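Local coordinates for L-tyrosine isonitrile synthase (Pseudomonas aeruginosa, PDB 3E59), which converts L-tyrosine into its isonitrile derivative, taking the isonitrile carbon from C2 of ribulose 5-phosphate, during paerucumarin biosynthesis, at residues A66-K70 with I130-Q134; G75-D79 with W281-A285; S80-E86 with Y133-L137. All blocks are in the same frame, centred on the assembly; numbering follows the deposited sequence. Where two conformers were deposited one is given.

Contact 1 of 3, residues A66-K70 with I130-Q134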
ATOM      1  N   ALA A  66       0.339  -0.946   4.055  1.00 35.81           N
ATOM      2  CA  ALA A  66      -0.206  -1.654   2.890  1.00 35.45           C
ATOM      3  C   ALA A  66      -0.858  -2.979   3.295  1.00 37.44           C
ATOM      4  O   ALA A  66      -0.803  -3.378   4.458  1.00 35.40           O
ATOM      5  CB  ALA A  66       0.900  -1.921   1.867  1.00 35.09           C
ATOM      6  N   PHE A  67      -1.458  -3.657   2.316  1.00 36.67           N
ATOM      7  CA  PHE A  67      -2.078  -4.972   2.501  1.00 36.66           C
ATOM      8  C   PHE A  67      -3.132  -4.994   3.622  1.00 35.56           C
ATOM      9  O   PHE A  67      -3.008  -5.769   4.586  1.00 34.31           O
ATOM     10  CB  PHE A  67      -1.015  -6.055   2.737  1.00 34.68           C
ATOM     11  CG  PHE A  67      -0.056  -6.256   1.589  1.00 35.79           C
ATOM     12  CD1 PHE A  67       1.192  -5.593   1.569  1.00 35.93           C
ATOM     13  CD2 PHE A  67      -0.361  -7.146   0.559  1.00 33.87           C
ATOM     14  CE1 PHE A  67       2.098  -5.803   0.520  1.00 33.79           C
ATOM     15  CE2 PHE A  67       0.526  -7.353  -0.494  1.00 33.26           C
ATOM     16  CZ  PHE A  67       1.762  -6.687  -0.513  1.00 34.25           C
ATOM     17  N   PRO A  68      -4.164  -4.137   3.511  1.00 37.05           N
ATOM     18  CA  PRO A  68      -5.194  -4.081   4.560  1.00 36.63           C
ATOM     19  C   PRO A  68      -6.183  -5.247   4.518  1.00 36.04           C
ATOM     20  O   PRO A  68      -6.465  -5.864   5.543  1.00 35.56           O
ATOM     21  CB  PRO A  68      -5.923  -2.757   4.266  1.00 38.00           C
ATOM     22  CG  PRO A  68      -5.783  -2.561   2.808  1.00 39.92           C
ATOM     23  CD  PRO A  68      -4.412  -3.144   2.448  1.00 39.48           C
ATOM     24  N   ALA A  69      -6.732  -5.502   3.334  1.00 37.97           N
ATOM     25  CA  ALA A  69      -7.749  -6.516   3.104  1.00 38.27           C
ATOM     26  C   ALA A  69      -8.120  -6.329   1.667  1.00 39.78           C
ATOM     27  O   ALA A  69      -7.867  -5.268   1.096  1.00 36.87           O
ATOM     28  CB  ALA A  69      -8.983  -6.292   3.985  1.00 37.20           C
ATOM     29  N   LYS A  70      -8.714  -7.359   1.075  1.00 40.19           N
ATOM     30  CA  LYS A  70      -9.223  -7.255  -0.284  1.00 42.73           C
ATOM     31  C   LYS A  70     -10.382  -6.244  -0.341  1.00 42.64           C
ATOM     32  O   LYS A  70     -11.121  -6.072   0.639  1.00 41.43           O
ATOM     33  CB  LYS A  70      -9.674  -8.637  -0.763  1.00 42.99           C
ATOM     34  CG  LYS A  70      -9.068  -9.096  -2.095  1.00 44.53           C
ATOM     35  CD  LYS A  70      -7.617  -9.478  -1.992  1.00 40.93           C
ATOM     36  CE  LYS A  70      -7.191 -10.350  -3.168  1.00 41.57           C
ATOM     37  NZ  LYS A  70      -6.151  -9.752  -4.049  1.00 39.29           N
ATOM     38  N   ILE A 130     -10.762  -8.855   8.126  1.00 40.65           N
ATOM     39  CA  ILE A 130      -9.418  -8.296   8.311  1.00 41.37           C
ATOM     40  C   ILE A 130      -8.491  -9.304   9.011  1.00 42.48           C
ATOM     41  O   ILE A 130      -7.368  -9.541   8.553  1.00 44.45           O
ATOM     42  CB  ILE A 130      -9.458  -6.926   9.058  1.00 38.33           C
ATOM     43  CG1 ILE A 130     -10.163  -5.871   8.200  1.00 35.24           C
ATOM     44  CG2 ILE A 130      -8.048  -6.432   9.429  1.00 37.60           C
ATOM     45  CD1 ILE A 130     -10.723  -4.779   9.014  1.00 37.27           C
ATOM     46  N   SER A 131      -8.963  -9.895  10.105  1.00 42.65           N
ATOM     47  CA  SER A 131      -8.190 -10.911  10.822  1.00 44.08           C
ATOM     48  C   SER A 131      -7.843 -12.117   9.950  1.00 42.47           C
ATOM     49  O   SER A 131      -6.737 -12.627  10.032  1.00 44.68           O
ATOM     50  CB  SER A 131      -8.915 -11.361  12.091  1.00 44.10           C
ATOM     51  OG  SER A 131      -8.706 -10.435  13.139  1.00 44.55           O
ATOM     52  N   ALA A 132      -8.792 -12.570   9.128  1.00 42.48           N
ATOM     53  CA  ALA A 132      -8.558 -13.686   8.203  1.00 42.30           C
ATOM     54  C   ALA A 132      -7.518 -13.330   7.124  1.00 41.87           C
ATOM     55  O   ALA A 132      -6.652 -14.150   6.780  1.00 43.11           O
ATOM     56  CB  ALA A 132      -9.862 -14.126   7.568  1.00 39.95           C
ATOM     57  N   TYR A 133      -7.607 -12.108   6.602  1.00 39.16           N
ATOM     58  CA  TYR A 133      -6.641 -11.616   5.621  1.00 38.74           C
ATOM     59  C   TYR A 133      -5.236 -11.493   6.216  1.00 38.36           C
ATOM     60  O   TYR A 133      -4.251 -11.869   5.563  1.00 37.14           O
ATOM     61  CB  TYR A 133      -7.099 -10.279   5.033  1.00 37.36           C
ATOM     62  CG  TYR A 133      -6.250  -9.766   3.886  1.00 36.37           C
ATOM     63  CD1 TYR A 133      -5.165  -8.914   4.121  1.00 35.42           C
ATOM     64  CD2 TYR A 133      -6.542 -10.120   2.561  1.00 35.16           C
ATOM     65  CE1 TYR A 133      -4.386  -8.428   3.071  1.00 34.77           C
ATOM     66  CE2 TYR A 133      -5.766  -9.644   1.500  1.00 36.17           C
ATOM     67  CZ  TYR A 133      -4.689  -8.802   1.767  1.00 36.92           C
ATOM     68  OH  TYR A 133      -3.932  -8.318   0.730  1.00 37.82           O
ATOM     69  N   GLN A 134      -5.170 -10.952   7.437  0.50 37.31           N
ATOM     70  CA  GLN A 134      -3.926 -10.831   8.202  0.50 39.29           C
ATOM     71  C   GLN A 134      -3.229 -12.183   8.347  0.50 39.06           C
ATOM     72  O   GLN A 134      -2.042 -12.317   8.044  0.50 39.44           O
ATOM     73  CB  GLN A 134      -4.198 -10.231   9.590  0.50 38.28           C
ATOM     74  CG  GLN A 134      -4.269  -8.695   9.630  0.50 39.15           C
ATOM     75  CD  GLN A 134      -4.534  -8.123  11.026  0.50 39.13           C
ATOM     76  OE1 GLN A 134      -4.991  -6.989  11.163  0.50 39.58           O
ATOM     77  NE2 GLN A 134      -4.251  -8.906  12.062  0.50 37.37           N
TER
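Tyr133 of helix 127-144 lays one face of its ring against the backbone of Ala69, in the loop that leaves the middle strand, 60-64, of the five-stranded parallel sheet. The 3-2-1-4-5 order of that sheet is the one familiar from Rossmann-like folds, and this loop follows its first strand. The contact illustrates how a single aromatic side chain can fit an irregular loop to the side of a helix. With CG anti to the backbone N (chi1 -173°), the tyrosine reaches out from the helix to residues 67-70. Its CB is 4.3 Å from Ala69 CA, and CG comes closer to the same atom. Further along, CD1 lies near Pro68 O while CD2 lies 3.8 Å from Lys70 N, so the two flanks of the ring read different residues of the loop. The centre of one face belongs to Ala69: CA stands 3.6 Å from the ring centroid and only 10° off the normal, a well-centred CH-pi contact. At the next level CE1 meets Phe67 O edge-on at 3.4 Å, an oxygen that also accepts from Ser114 OG, and CE2 rests against Lys70 CD at 4.0 Å. The lysine chain, bent at chi2, crosses the tyrosine at about a right angle and carries NZ onward to a salt bridge with Glu86. Away from the ring, Ala69 CB touches Ile130 CG1, one helical turn earlier, which widens the apolar seam. All the touching residues are buried, yet the polar tip is provided for, because Tyr133 OH is hydrogen-bonded to the other carboxylate oxygen of Glu86. The same OH approaches the Phe67 ring at its edge, within the ring plane, 3.8 Å from CD2.

Contact 2 of 3, residues G75-D79 with W281-A285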
ATOM      1  N   GLY A  75     -16.707  -7.653  -7.752  1.00 47.51           N
ATOM      2  CA  GLY A  75     -16.438  -7.382  -9.156  1.00 45.90           C
ATOM      3  C   GLY A  75     -15.021  -6.914  -9.417  1.00 44.94           C
ATOM      4  O   GLY A  75     -14.615  -6.817 -10.577  1.00 47.38           O
ATOM      5  N   LYS A  76     -14.278  -6.611  -8.348  1.00 43.54           N
ATOM      6  CA  LYS A  76     -12.908  -6.060  -8.451  1.00 43.43           C
ATOM      7  C   LYS A  76     -11.812  -7.092  -8.136  1.00 41.66           C
ATOM      8  O   LYS A  76     -10.700  -7.001  -8.648  1.00 41.55           O
ATOM      9  CB  LYS A  76     -12.722  -4.841  -7.530  1.00 42.61           C
ATOM     10  CG  LYS A  76     -13.579  -3.614  -7.854  1.00 44.13           C
ATOM     11  CD  LYS A  76     -12.839  -2.273  -7.596  1.00 44.53           C
ATOM     12  CE  LYS A  76     -12.071  -2.250  -6.288  1.00 42.14           C
ATOM     13  NZ  LYS A  76     -11.543  -0.894  -5.934  1.00 41.71           N
ATOM     14  N   VAL A  77     -12.148  -8.063  -7.290  1.00 42.24           N
ATOM     15  CA  VAL A  77     -11.208  -9.066  -6.806  1.00 40.43           C
ATOM     16  C   VAL A  77     -11.778 -10.468  -7.009  1.00 42.67           C
ATOM     17  O   VAL A  77     -12.993 -10.622  -7.197  1.00 42.86           O
ATOM     18  CB  VAL A  77     -10.855  -8.837  -5.306  1.00 40.17           C
ATOM     19  CG1 VAL A  77     -10.099  -7.538  -5.127  1.00 37.78           C
ATOM     20  CG2 VAL A  77     -12.109  -8.869  -4.429  1.00 42.06           C
ATOM     21  N   LEU A  78     -10.909 -11.486  -6.982  1.00 41.61           N
ATOM     22  CA  LEU A  78     -11.354 -12.886  -7.148  1.00 43.20           C
ATOM     23  C   LEU A  78     -12.053 -13.436  -5.905  1.00 43.50           C
ATOM     24  O   LEU A  78     -13.050 -14.142  -6.015  1.00 40.95           O
ATOM     25  CB  LEU A  78     -10.190 -13.804  -7.527  1.00 40.03           C
ATOM     26  CG  LEU A  78      -9.550 -13.649  -8.907  1.00 38.89           C
ATOM     27  CD1 LEU A  78      -8.154 -14.216  -8.865  1.00 39.81           C
ATOM     28  CD2 LEU A  78     -10.373 -14.337  -9.979  1.00 40.35           C
ATOM     29  N   ASP A  79     -11.514 -13.119  -4.727  1.00 42.69           N
ATOM     30  CA  ASP A  79     -12.077 -13.593  -3.462  1.00 42.84           C
ATOM     31  C   ASP A  79     -11.580 -12.659  -2.364  1.00 41.88           C
ATOM     32  O   ASP A  79     -10.847 -11.714  -2.646  1.00 41.53           O
ATOM     33  CB  ASP A  79     -11.616 -15.035  -3.214  1.00 44.29           C
ATOM     34  CG  ASP A  79     -12.237 -15.659  -1.982  1.00 46.33           C
ATOM     35  OD1 ASP A  79     -13.463 -15.907  -1.968  1.00 42.61           O
ATOM     36  OD2 ASP A  79     -11.470 -15.928  -1.029  1.00 48.15           O
ATOM     37  N   TRP A 281      -4.635  -5.744  -3.664  1.00 34.81           N
ATOM     38  CA  TRP A 281      -5.891  -5.993  -2.946  1.00 33.31           C
ATOM     39  C   TRP A 281      -7.105  -5.307  -3.590  1.00 33.64           C
ATOM     40  O   TRP A 281      -8.213  -5.429  -3.087  1.00 33.51           O
ATOM     41  CB  TRP A 281      -5.776  -5.652  -1.459  1.00 31.32           C
ATOM     42  CG  TRP A 281      -5.176  -4.292  -1.159  1.00 31.71           C
ATOM     43  CD1 TRP A 281      -5.858  -3.138  -0.858  1.00 32.14           C
ATOM     44  CD2 TRP A 281      -3.782  -3.957  -1.117  1.00 30.66           C
ATOM     45  NE1 TRP A 281      -4.971  -2.102  -0.648  1.00 31.14           N
ATOM     46  CE2 TRP A 281      -3.692  -2.572  -0.800  1.00 33.12           C
ATOM     47  CE3 TRP A 281      -2.599  -4.688  -1.312  1.00 30.57           C
ATOM     48  CZ2 TRP A 281      -2.461  -1.903  -0.678  1.00 30.00           C
ATOM     49  CZ3 TRP A 281      -1.365  -4.018  -1.193  1.00 30.26           C
ATOM     50  CH2 TRP A 281      -1.313  -2.641  -0.883  1.00 32.22           C
ATOM     51  N   HIS A 282      -6.873  -4.598  -4.698  1.00 33.19           N
ATOM     52  CA  HIS A 282      -7.925  -3.934  -5.483  1.00 29.37           C
ATOM     53  C   HIS A 282      -7.949  -4.436  -6.926  1.00 30.57           C
ATOM     54  O   HIS A 282      -8.699  -3.926  -7.743  1.00 32.12           O
ATOM     55  CB  HIS A 282      -7.727  -2.411  -5.480  1.00 27.66           C
ATOM     56  CG  HIS A 282      -8.115  -1.756  -4.194  1.00 24.85           C
ATOM     57  ND1 HIS A 282      -9.405  -1.359  -3.924  1.00 24.76           N
ATOM     58  CD2 HIS A 282      -7.387  -1.442  -3.098  1.00 24.15           C
ATOM     59  CE1 HIS A 282      -9.456  -0.813  -2.721  1.00 27.82           C
ATOM     60  NE2 HIS A 282      -8.243  -0.856  -2.197  1.00 28.43           N
ATOM     61  N   GLY A 283      -7.141  -5.448  -7.234  1.00 35.41           N
ATOM     62  CA  GLY A 283      -7.059  -5.979  -8.589  1.00 39.00           C
ATOM     63  C   GLY A 283      -6.689  -7.447  -8.663  1.00 41.27           C
ATOM     64  O   GLY A 283      -6.793  -8.180  -7.671  1.00 43.12           O
ATOM     65  N   VAL A 284      -6.273  -7.879  -9.853  1.00 41.60           N
ATOM     66  CA  VAL A 284      -5.948  -9.291 -10.115  1.00 43.02           C
ATOM     67  C   VAL A 284      -4.643  -9.411 -10.873  1.00 42.72           C
ATOM     68  O   VAL A 284      -4.323  -8.560 -11.710  1.00 44.40           O
ATOM     69  CB  VAL A 284      -7.055 -10.047 -10.924  1.00 43.32           C
ATOM     70  CG1 VAL A 284      -8.327 -10.206 -10.114  1.00 43.64           C
ATOM     71  CG2 VAL A 284      -7.339  -9.366 -12.265  1.00 45.62           C
ATOM     72  N   ALA A 285      -3.896 -10.469 -10.576  1.00 42.66           N
ATOM     73  CA  ALA A 285      -2.691 -10.794 -11.335  1.00 41.16           C
ATOM     74  C   ALA A 285      -3.121 -11.347 -12.679  1.00 40.77           C
ATOM     75  O   ALA A 285      -4.096 -12.089 -12.767  1.00 39.93           O
ATOM     76  CB  ALA A 285      -1.833 -11.805 -10.578  1.00 39.79           C
TER
HETATM   77  O   HOH W   1      -8.128 -10.724  -6.891  1.00 36.79           O
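Val77 is the buried member of the loop 75-79, and its CG1 methyl presses against the main chain of residues 281-283, 3.5 Å from Trp281 O. A chi1 of -66° sets CG1 anti to the valine's own carbonyl carbon and brings it, rather than CG2, to Trp281 O. Next to it, Leu78 and Val284 cross at about a right angle, with Leu78 CG 3.8 Å from Val284 CG1; Tyr317 and Arg297 touch both residues. A water completes this close part: it accepts from Leu78 N at 2.9 Å and donates to Gly283 O at 3.0 Å, joining two main chains that make no direct hydrogen bond here. Val284 begins strand 284-287, which pairs antiparallel with strand 292-295 in a beta-hairpin of the four-stranded mixed sheet, so the loop packs where the chain enters that sheet, residues 76-78 running 77° from the direction of 281-284. In contrast to the buried packing of Val77 and Val284, the other end is polar and more accessible to solvent. There Lys76 and His282, both partly exposed, lie side by side and point the same way, joined where the end of the lysine meets the ND1 edge of the imidazole. Lys76 NZ donates to His282 ND1 at 3.0 Å, tilted 15° from the imidazole plane, and CE sits at the ring edge. Asp209 holds the same NZ in a salt bridge, and Phe205 meets the His282 ring.

Contact 3 of 3, residues S80-E86 with Y133-L137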
ATOM      1  N   SER A  80     -11.960 -12.925  -1.119  1.00 39.51           N
ATOM      2  CA  SER A  80     -11.550 -12.097   0.006  1.00 38.75           C
ATOM      3  C   SER A  80     -10.146 -12.426   0.526  1.00 38.31           C
ATOM      4  O   SER A  80      -9.562 -11.671   1.300  1.00 39.57           O
ATOM      5  CB  SER A  80     -12.574 -12.210   1.141  1.00 41.05           C
ATOM      6  OG  SER A  80     -12.506 -13.479   1.759  1.00 40.52           O
ATOM      7  N   ARG A  81      -9.597 -13.548   0.099  1.00 38.84           N
ATOM      8  CA  ARG A  81      -8.286 -13.955   0.587  1.00 40.01           C
ATOM      9  C   ARG A  81      -7.164 -13.422  -0.313  1.00 36.92           C
ATOM     10  O   ARG A  81      -7.396 -13.146  -1.488  1.00 36.89           O
ATOM     11  CB  ARG A  81      -8.219 -15.479   0.738  1.00 41.46           C
ATOM     12  CG  ARG A  81      -8.436 -16.242  -0.552  1.00 47.09           C
ATOM     13  CD  ARG A  81      -8.662 -17.722  -0.298  1.00 51.72           C
ATOM     14  NE  ARG A  81      -9.159 -18.375  -1.506  1.00 56.34           N
ATOM     15  CZ  ARG A  81     -10.359 -18.927  -1.630  1.00 56.34           C
ATOM     16  NH1 ARG A  81     -11.201 -18.952  -0.607  1.00 57.87           N
ATOM     17  NH2 ARG A  81     -10.707 -19.485  -2.779  1.00 60.69           N
ATOM     18  N   PRO A  82      -5.947 -13.278   0.239  1.00 35.81           N
ATOM     19  CA  PRO A  82      -4.776 -12.979  -0.598  1.00 35.92           C
ATOM     20  C   PRO A  82      -4.610 -14.008  -1.730  1.00 36.63           C
ATOM     21  O   PRO A  82      -4.878 -15.195  -1.528  1.00 34.53           O
ATOM     22  CB  PRO A  82      -3.600 -13.088   0.376  1.00 35.51           C
ATOM     23  CG  PRO A  82      -4.164 -13.000   1.721  1.00 35.68           C
ATOM     24  CD  PRO A  82      -5.602 -13.413   1.665  1.00 34.60           C
ATOM     25  N   ASP A  83      -4.181 -13.557  -2.912  1.00 35.40           N
ATOM     26  CA  ASP A  83      -4.004 -14.472  -4.047  1.00 34.44           C
ATOM     27  C   ASP A  83      -2.686 -14.214  -4.782  1.00 34.48           C
ATOM     28  O   ASP A  83      -1.744 -13.643  -4.199  1.00 32.56           O
ATOM     29  CB  ASP A  83      -5.240 -14.468  -4.984  1.00 36.36           C
ATOM     30  CG  ASP A  83      -5.527 -13.099  -5.614  1.00 37.60           C
ATOM     31  OD1 ASP A  83      -4.610 -12.295  -5.847  1.00 40.27           O
ATOM     32  OD2 ASP A  83      -6.699 -12.823  -5.898  1.00 44.52           O
ATOM     33  N   MET A  84      -2.606 -14.640  -6.040  1.00 32.53           N
ATOM     34  CA  MET A  84      -1.374 -14.460  -6.834  1.00 33.82           C
ATOM     35  C   MET A  84      -0.888 -12.991  -6.905  1.00 33.72           C
ATOM     36  O   MET A  84       0.311 -12.716  -6.929  1.00 33.60           O
ATOM     37  CB  MET A  84      -1.549 -15.073  -8.232  1.00 32.70           C
ATOM     38  CG  MET A  84      -0.272 -15.124  -9.066  1.00 32.70           C
ATOM     39  SD  MET A  84       0.989 -16.248  -8.439  1.00 32.76           S
ATOM     40  CE  MET A  84       0.378 -17.797  -9.076  1.00 27.24           C
ATOM     41  N   ALA A  85      -1.815 -12.044  -6.884  1.00 33.29           N
ATOM     42  CA  ALA A  85      -1.430 -10.631  -6.838  1.00 33.65           C
ATOM     43  C   ALA A  85      -0.655 -10.275  -5.551  1.00 34.16           C
ATOM     44  O   ALA A  85       0.419  -9.673  -5.624  1.00 32.96           O
ATOM     45  CB  ALA A  85      -2.648  -9.736  -7.020  1.00 29.61           C
ATOM     46  N   GLU A  86      -1.182 -10.647  -4.381  1.00 34.86           N
ATOM     47  CA  GLU A  86      -0.426 -10.479  -3.127  1.00 34.30           C
ATOM     48  C   GLU A  86       0.879 -11.261  -3.143  1.00 33.57           C
ATOM     49  O   GLU A  86       1.924 -10.744  -2.714  1.00 33.23           O
ATOM     50  CB  GLU A  86      -1.227 -10.925  -1.906  1.00 34.10           C
ATOM     51  CG  GLU A  86      -2.189  -9.900  -1.354  1.00 35.88           C
ATOM     52  CD  GLU A  86      -3.503  -9.879  -2.097  1.00 35.51           C
ATOM     53  OE1 GLU A  86      -3.654 -10.610  -3.098  1.00 37.18           O
ATOM     54  OE2 GLU A  86      -4.396  -9.144  -1.665  1.00 39.05           O
ATOM     55  N   TYR A 133      -7.607 -12.108   6.602  1.00 39.16           N
ATOM     56  CA  TYR A 133      -6.641 -11.616   5.621  1.00 38.74           C
ATOM     57  C   TYR A 133      -5.236 -11.493   6.216  1.00 38.36           C
ATOM     58  O   TYR A 133      -4.251 -11.869   5.563  1.00 37.14           O
ATOM     59  CB  TYR A 133      -7.099 -10.279   5.033  1.00 37.36           C
ATOM     60  CG  TYR A 133      -6.250  -9.766   3.886  1.00 36.37           C
ATOM     61  CD1 TYR A 133      -5.165  -8.914   4.121  1.00 35.42           C
ATOM     62  CD2 TYR A 133      -6.542 -10.120   2.561  1.00 35.16           C
ATOM     63  CE1 TYR A 133      -4.386  -8.428   3.071  1.00 34.77           C
ATOM     64  CE2 TYR A 133      -5.766  -9.644   1.500  1.00 36.17           C
ATOM     65  CZ  TYR A 133      -4.689  -8.802   1.767  1.00 36.92           C
ATOM     66  OH  TYR A 133      -3.932  -8.318   0.730  1.00 37.82           O
ATOM     67  N   GLN A 134      -5.170 -10.952   7.437  0.50 37.31           N
ATOM     68  CA  GLN A 134      -3.926 -10.831   8.202  0.50 39.29           C
ATOM     69  C   GLN A 134      -3.229 -12.183   8.347  0.50 39.06           C
ATOM     70  O   GLN A 134      -2.042 -12.317   8.044  0.50 39.44           O
ATOM     71  CB  GLN A 134      -4.198 -10.231   9.590  0.50 38.28           C
ATOM     72  CG  GLN A 134      -4.269  -8.695   9.630  0.50 39.15           C
ATOM     73  CD  GLN A 134      -4.534  -8.123  11.026  0.50 39.13           C
ATOM     74  OE1 GLN A 134      -4.991  -6.989  11.163  0.50 39.58           O
ATOM     75  NE2 GLN A 134      -4.251  -8.906  12.062  0.50 37.37           N
ATOM     76  N   ASP A 135      -3.993 -13.177   8.797  1.00 39.63           N
ATOM     77  CA  ASP A 135      -3.494 -14.529   9.071  1.00 39.13           C
ATOM     78  C   ASP A 135      -3.034 -15.204   7.789  1.00 36.84           C
ATOM     79  O   ASP A 135      -2.003 -15.878   7.770  1.00 38.02           O
ATOM     80  CB  ASP A 135      -4.579 -15.392   9.756  1.00 42.73           C
ATOM     81  CG  ASP A 135      -4.949 -14.896  11.153  1.00 44.50           C
ATOM     82  OD1 ASP A 135      -4.172 -14.127  11.757  1.00 46.41           O
ATOM     83  OD2 ASP A 135      -6.034 -15.281  11.651  1.00 47.10           O
ATOM     84  N   ALA A 136      -3.808 -15.018   6.725  1.00 34.51           N
ATOM     85  CA  ALA A 136      -3.507 -15.606   5.424  1.00 36.64           C
ATOM     86  C   ALA A 136      -2.292 -14.948   4.754  1.00 38.41           C
ATOM     87  O   ALA A 136      -1.517 -15.623   4.071  1.00 38.85           O
ATOM     88  CB  ALA A 136      -4.730 -15.538   4.517  1.00 34.64           C
ATOM     89  N   LEU A 137      -2.121 -13.641   4.964  1.00 38.64           N
ATOM     90  CA  LEU A 137      -0.955 -12.920   4.438  1.00 40.00           C
ATOM     91  C   LEU A 137       0.358 -13.402   5.061  1.00 42.21           C
ATOM     92  O   LEU A 137       1.331 -13.649   4.338  1.00 45.02           O
ATOM     93  CB  LEU A 137      -1.094 -11.408   4.639  1.00 37.12           C
ATOM     94  CG  LEU A 137      -0.239 -10.547   3.706  1.00 39.23           C
ATOM     95  CD1 LEU A 137      -0.943 -10.370   2.361  1.00 38.22           C
ATOM     96  CD2 LEU A 137       0.072  -9.194   4.326  1.00 40.04           C
TER
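Glu86 divides its carboxylate between two structures: one oxygen takes a short bond from Tyr133 OH across the contact, the other closes the start of its own helix. The tyrosine hydroxyl donates to Glu86 OE2 at 2.6 Å, on the anti lone pair of that oxygen, and OE2 lies at the edge of the ring, in its plane, while the carboxylate itself is turned 64° to that ring. OE1 accepts from Asp83 N at 3.0 Å in a nearly straight bond, and Asp83 OD1 returns the favour by capping Ala85 N. This reciprocal pair is a capping box, with Asp83 as the N-cap of helix 84-103. A bend at chi2 (83°) folds the glutamate back far enough to reach both donors. Lys70 NZ adds a salt bridge to OE1, so this buried carboxylate is held by Asp83 N, Lys70 and Tyr133.

Pro82 supplies the apolar half. It lies over the face of the Tyr133 ring opposite the one that Ala69 covers, its CG 4.1 Å from the centroid and 27° off the normal, a CH-pi contact that clamps the ring from its second side. Pro82 CD also reaches Ala136 CB at 3.7 Å, and Leu137 CD1 packs on Glu86 CG. Ser80 O meets the ring edge near CD2. The turn into helix 84-103 thus rests on helix 127-144, whose Met140 touches Pro82 and Glu86, while Met84 and Ala85 contact strand 292-295 and Met84 also strand 313-318 of the mixed sheet.

How the contacts relate
Along the chain, 66-70, 75-79 and 80-86 follow one another through the connection from strand 60-64 into helix 84-103; 130-137 and then 281-285 come later. Contacts 1 and 3 share helix 127-144 and lie closest, centres about 7 Å apart, with Tyr133 common to both. Contact 2 is about 11 Å from contact 3 and 13 Å from contact 1, centre to centre. Trp281 packs on Pro68 of contact 1 and on Glu86 of contact 3, and Ala285 touches Ala85. One long loop is thereby fitted to helix 127-144 and to the start of an inner strand, 284-287, of the mixed sheet, joining the parallel-sheet and mixed-sheet parts of this monomeric enzyme.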